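Local coordinates for diketoreductase (Acinetobacter baylyi, PDB 4E12), which catalyses the NADH-dependent reduction of dicarbonyl compounds and probably also interconverts (3S)-3-hydroxyacyl-CoA and 3-oxoacyl-CoA, at residues T8-G13 with T31-N36; D87-A92 with A113-A118. One frame throughout, in Å; residues are numbered along the deposited sequence.

Contact 1: residues T8-G13 with T31-N36; sequences TVLGTG and TAYDIN
Three groups reach Asp34 OD2: the hydroxyl Thr12 OG1 at 2.5 Å, a very short bond in this model, a water that donates to OD2 at 2.7 Å, and, more weakly, Thr12 N. The setting is the opening beta-alpha-beta unit of a Rossmann fold, in which strand 6-10 runs parallel to strand 29-33 and the intervening helix 14-25 follows the glycine-rich turn. Thr12 and Asp34 both belong to the NAD(+) site; an acidic residue at the end of the second strand is the classical partner of the adenosine ribose hydroxyls, a role consistent with Asp34 here. With OG1 between backbone N and carbonyl carbon (chi1 58°), Thr12 turns its hydroxyl to the carboxylate and leaves CG2 against Ala32 CB at 4.0 Å. The other carboxylate oxygen, Asp34 OD1, accepts the next amide, Ile35 N, through its anti lone pair, which helps to hold the rotation of the group.

Behind this polar end the strands are laced by Val9 N to Thr31 O, Tyr33 N to Val9 O, and Gly11 N to Tyr33 O at 2.8 Å. Gly11 carries the ladder into the turn with phi 104°, a conformation easy for glycine, which has no beta carbon to press on the preceding carbonyl O. On one face Thr8 OG1 touches Thr31 CB at 3.7 Å; as beta-branched residues both suit a strand, and Thr8 OG1 is hydrogen-bonded to Ala82 O. Farther along that face Tyr33, its CG anti to the backbone N, carries its ring beside Leu10 and helix 79-82, with Leu10 CD2 meeting Tyr33 CD2 at 4.0 Å.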
loop_
_atom_site.group_PDB
_atom_site.type_symbol
_atom_site.label_atom_id
_atom_site.label_comp_id
_atom_site.label_asym_id
_atom_site.label_seq_id
_atom_site.Cartn_x
_atom_site.Cartn_y
_atom_site.Cartn_z
ATOM N N THR A 8 -28.173 11.080 18.003
ATOM C CA THR A 8 -27.905 12.482 17.734
ATOM C C THR A 8 -26.498 12.628 17.186
ATOM O O THR A 8 -25.531 12.060 17.706
ATOM C CB THR A 8 -28.076 13.388 18.988
ATOM O OG1 THR A 8 -29.425 13.268 19.470
ATOM C CG2 THR A 8 -27.806 14.848 18.643
ATOM N N VAL A 9 -26.404 13.387 16.113
ATOM C CA VAL A 9 -25.128 13.665 15.490
ATOM C C VAL A 9 -24.819 15.137 15.725
ATOM O O VAL A 9 -25.665 15.987 15.443
ATOM C CB VAL A 9 -25.188 13.362 13.982
ATOM C CG1 VAL A 9 -23.865 13.731 13.342
ATOM C CG2 VAL A 9 -25.465 11.876 13.754
ATOM N N LEU A 10 -23.636 15.425 16.266
ATOM C CA LEU A 10 -23.226 16.793 16.573
ATOM C C LEU A 10 -22.369 17.307 15.434
ATOM O O LEU A 10 -21.257 16.819 15.201
ATOM C CB LEU A 10 -22.411 16.835 17.859
ATOM C CG LEU A 10 -22.993 16.118 19.070
ATOM C CD1 LEU A 10 -22.063 16.397 20.234
ATOM C CD2 LEU A 10 -24.409 16.609 19.363
ATOM N N GLY A 11 -22.885 18.287 14.710
ATOM C CA GLY A 11 -22.177 18.757 13.546
ATOM C C GLY A 11 -22.807 18.256 12.262
ATOM O O GLY A 11 -23.178 17.085 12.145
ATOM N N THR A 12 -22.928 19.142 11.288
ATOM C CA THR A 12 -23.652 18.816 10.076
ATOM C C THR A 12 -22.836 19.136 8.848
ATOM O O THR A 12 -23.393 19.434 7.788
ATOM C CB THR A 12 -24.987 19.563 10.013
ATOM O OG1 THR A 12 -24.760 20.983 10.073
ATOM C CG2 THR A 12 -25.870 19.130 11.174
ATOM N N GLY A 13 -21.516 19.085 9.008
ATOM C CA GLY A 13 -20.613 19.289 7.890
ATOM C C GLY A 13 -20.574 18.111 6.943
ATOM O O GLY A 13 -21.489 17.285 6.938
ATOM N N THR A 31 -31.421 12.874 15.149
ATOM C CA THR A 31 -31.456 14.317 15.338
ATOM C C THR A 31 -30.105 14.876 14.889
ATOM O O THR A 31 -29.055 14.407 15.337
ATOM C CB THR A 31 -31.655 14.681 16.818
ATOM O OG1 THR A 31 -32.887 14.124 17.286
ATOM C CG2 THR A 31 -31.690 16.192 16.994
ATOM N N ALA A 32 -30.128 15.856 13.992
ATOM C CA ALA A 32 -28.904 16.524 13.565
ATOM C C ALA A 32 -28.778 17.833 14.323
ATOM O O ALA A 32 -29.679 18.673 14.271
ATOM C CB ALA A 32 -28.965 16.798 12.062
ATOM N N TYR A 33 -27.657 18.012 15.015
ATOM C CA TYR A 33 -27.454 19.199 15.822
ATOM C C TYR A 33 -26.397 20.120 15.213
ATOM O O TYR A 33 -25.365 19.673 14.697
ATOM C CB TYR A 33 -27.073 18.840 17.261
ATOM C CG TYR A 33 -26.527 20.045 17.976
ATOM C CD1 TYR A 33 -27.381 20.969 18.572
ATOM C CD2 TYR A 33 -25.153 20.271 18.049
ATOM C CE1 TYR A 33 -26.881 22.090 19.221
ATOM C CE2 TYR A 33 -24.644 21.387 18.691
ATOM C CZ TYR A 33 -25.510 22.289 19.275
ATOM O OH TYR A 33 -25.004 23.389 19.915
ATOM N N ASP A 34 -26.667 21.414 15.255
ATOM C CA ASP A 34 -25.658 22.380 14.853
ATOM C C ASP A 34 -25.992 23.713 15.518
ATOM O O ASP A 34 -27.007 23.822 16.216
ATOM C CB ASP A 34 -25.548 22.476 13.340
ATOM C CG ASP A 34 -24.138 22.840 12.882
ATOM O OD1 ASP A 34 -23.439 23.590 13.587
ATOM O OD2 ASP A 34 -23.710 22.351 11.824
ATOM N N ILE A 35 -25.157 24.722 15.306
ATOM C CA ILE A 35 -25.142 25.856 16.232
ATOM C C ILE A 35 -26.260 26.869 16.049
ATOM O O ILE A 35 -26.661 27.518 17.013
ATOM C CB ILE A 35 -23.769 26.557 16.264
ATOM C CG1 ILE A 35 -23.439 27.166 14.899
ATOM C CG2 ILE A 35 -22.698 25.562 16.673
ATOM C CD1 ILE A 35 -22.082 27.866 14.855
ATOM N N ASN A 36 -26.780 27.032 14.841
ATOM C CA ASN A 36 -27.866 27.981 14.663
ATOM C C ASN A 36 -28.716 27.569 13.481
ATOM O O ASN A 36 -28.473 26.507 12.897
ATOM C CB ASN A 36 -27.327 29.417 14.542
ATOM C CG ASN A 36 -26.369 29.589 13.389
ATOM O OD1 ASN A 36 -26.405 28.831 12.420
ATOM N ND2 ASN A 36 -25.488 30.580 13.490
HETATM O O HOH W 1 -21.160 22.003 10.904
#

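Contact 2: residues D87-A92 with A113-A118; sequences DLVIEA and AKTIFA
Leu88 and Ile116 meet on one face of two parallel strands, part of a second beta-alpha-beta unit of the Rossmann fold, whose helix 97-110 links them. In Leu88, CG lies anti to the backbone N (chi1 173°) and chi2 of 69° then chooses CD1 as the methyl turned to the neighbouring strand, where it meets Ile116 CG2 at 3.6 Å. Next on this face, the small CB of Ala118 fits beside Leu88 CD1 and the side chains of Leu140 and Leu142, while Phe173 of helix 164-176 covers Leu88 and Ile90.

On the other face Val89 CB approaches Phe117 CD1. Val89 CG2 presses on Thr115 CG2 at 3.5 Å, tight for two methyls.

The backbones are paired by Ile116 N to Asp87 O, with the donor above the carbonyl plane, by Val89 N to Ile116 O and Ala118 N to Val89 O, and by Glu91 N to Ala118 O at 2.7 Å. Beyond that last bond the buried Glu91 carboxylate is shared among Tyr104, Thr119, Lys100 and Val93 N.

At the strand starts Lys114, extended beyond CG, is long enough to bring NZ to both Asp85 and Asp87. Asp87 OD2 is taken by the backbone N of Asn6 and Thr5; Lys114 NZ meets Asp87 OD1 at 2.9 Å on its syn side, 32° out of the carboxylate plane.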
loop_
_atom_site.group_PDB
_atom_site.type_symbol
_atom_site.label_atom_id
_atom_site.label_comp_id
_atom_site.label_asym_id
_atom_site.label_seq_id
_atom_site.Cartn_x
_atom_site.Cartn_y
_atom_site.Cartn_z
ATOM N N ASP A 87 -29.724 7.722 22.641
ATOM C CA ASP A 87 -29.062 6.474 23.030
ATOM C C ASP A 87 -27.573 6.543 22.670
ATOM O O ASP A 87 -26.716 5.923 23.311
ATOM C CB ASP A 87 -29.715 5.298 22.298
ATOM C CG ASP A 87 -31.179 5.128 22.663
ATOM O OD1 ASP A 87 -31.495 5.230 23.866
ATOM O OD2 ASP A 87 -32.006 4.914 21.749
ATOM N N LEU A 88 -27.277 7.322 21.641
ATOM C CA LEU A 88 -25.925 7.442 21.105
ATOM C C LEU A 88 -25.778 8.830 20.533
ATOM O O LEU A 88 -26.675 9.314 19.839
ATOM C CB LEU A 88 -25.738 6.430 19.972
ATOM C CG LEU A 88 -24.448 6.474 19.139
ATOM C CD1 LEU A 88 -23.273 6.038 20.002
ATOM C CD2 LEU A 88 -24.588 5.529 17.944
ATOM N N VAL A 89 -24.653 9.472 20.823
ATOM C CA VAL A 89 -24.326 10.756 20.221
ATOM C C VAL A 89 -23.036 10.578 19.442
ATOM O O VAL A 89 -22.011 10.158 19.989
ATOM C CB VAL A 89 -24.123 11.843 21.299
ATOM C CG1 VAL A 89 -23.686 13.170 20.673
ATOM C CG2 VAL A 89 -25.417 12.028 22.080
ATOM N N ILE A 90 -23.100 10.863 18.155
ATOM C CA ILE A 90 -21.910 10.807 17.336
ATOM C C ILE A 90 -21.456 12.253 17.148
ATOM O O ILE A 90 -22.191 13.080 16.604
ATOM C CB ILE A 90 -22.199 10.123 15.975
ATOM C CG1 ILE A 90 -22.761 8.710 16.194
ATOM C CG2 ILE A 90 -20.906 10.002 15.184
ATOM C CD1 ILE A 90 -23.168 7.990 14.931
ATOM N N GLU A 91 -20.256 12.549 17.635
ATOM C CA GLU A 91 -19.683 13.882 17.579
ATOM C C GLU A 91 -18.767 14.067 16.367
ATOM O O GLU A 91 -17.763 13.365 16.213
ATOM C CB GLU A 91 -18.934 14.176 18.884
ATOM C CG GLU A 91 -18.154 15.477 18.874
ATOM C CD GLU A 91 -16.777 15.342 18.248
ATOM O OE1 GLU A 91 -15.968 14.574 18.766
ATOM O OE2 GLU A 91 -16.489 16.000 17.223
ATOM N N ALA A 92 -19.134 15.017 15.510
ATOM C CA ALA A 92 -18.415 15.304 14.272
ATOM C C ALA A 92 -18.303 16.814 14.099
ATOM O O ALA A 92 -18.601 17.350 13.033
ATOM C CB ALA A 92 -19.123 14.662 13.065
ATOM N N ALA A 113 -28.065 9.529 31.464
ATOM C CA ALA A 113 -26.971 8.650 31.858
ATOM C C ALA A 113 -26.738 7.506 30.866
ATOM O O ALA A 113 -25.630 6.968 30.778
ATOM C CB ALA A 113 -27.214 8.102 33.256
ATOM N N LYS A 114 -27.777 7.143 30.119
ATOM C CA LYS A 114 -27.718 5.994 29.218
ATOM C C LYS A 114 -26.860 6.247 27.980
ATOM O O LYS A 114 -26.409 5.296 27.333
ATOM C CB LYS A 114 -29.118 5.613 28.752
ATOM C CG LYS A 114 -29.828 6.725 28.008
ATOM C CD LYS A 114 -31.064 6.193 27.291
ATOM C CE LYS A 114 -31.734 7.314 26.515
ATOM N NZ LYS A 114 -32.947 6.827 25.796
ATOM N N THR A 115 -26.652 7.522 27.657
ATOM C CA THR A 115 -26.086 7.930 26.370
ATOM C C THR A 115 -24.633 7.520 26.128
ATOM O O THR A 115 -23.726 7.843 26.901
ATOM C CB THR A 115 -26.265 9.452 26.124
ATOM O OG1 THR A 115 -27.667 9.768 26.166
ATOM C CG2 THR A 115 -25.732 9.845 24.745
ATOM N N ILE A 116 -24.420 6.814 25.019
ATOM C CA ILE A 116 -23.068 6.502 24.564
ATOM C C ILE A 116 -22.542 7.669 23.743
ATOM O O ILE A 116 -23.272 8.228 22.919
ATOM C CB ILE A 116 -23.068 5.243 23.692
ATOM C CG1 ILE A 116 -23.576 4.061 24.518
ATOM C CG2 ILE A 116 -21.676 5.009 23.104
ATOM C CD1 ILE A 116 -23.789 2.781 23.745
ATOM N N PHE A 117 -21.293 8.056 23.987
ATOM C CA PHE A 117 -20.665 9.123 23.212
ATOM C C PHE A 117 -19.640 8.524 22.253
ATOM O O PHE A 117 -18.753 7.773 22.665
ATOM C CB PHE A 117 -19.913 10.118 24.105
ATOM C CG PHE A 117 -20.784 10.901 25.059
ATOM C CD1 PHE A 117 -22.167 10.936 24.919
ATOM C CD2 PHE A 117 -20.203 11.606 26.103
ATOM C CE1 PHE A 117 -22.962 11.665 25.806
ATOM C CE2 PHE A 117 -20.991 12.338 27.001
ATOM C CZ PHE A 117 -22.368 12.367 26.849
ATOM N N ALA A 118 -19.729 8.873 20.978
ATOM C CA ALA A 118 -18.698 8.434 20.043
ATOM C C ALA A 118 -18.141 9.626 19.263
ATOM O O ALA A 118 -18.899 10.427 18.707
ATOM C CB ALA A 118 -19.276 7.380 19.101
#

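How the contacts relate
Contacts 1 and 2 lie side by side on four parallel strands of one mixed sheet, ordered 29-33, 6-10, 88-91, 116-119, with centres about 13 Å apart. Strands 6-10 and 88-91 join them: Thr8 O and Ile90 N are 2.7 Å apart and Leu10 N and Ile90 O 2.8 Å, both probable hydrogen bonds, and Leu10 CG packs on Val89 CG1 at 3.4 Å. The cofactor, absent from this chain, draws on both neighbourhoods. Contact 1 itself holds Thr12 and Asp34, whereas contact 2 stands beside binding residues: the Ile90 side chain is about 5 Å from that of Asn120.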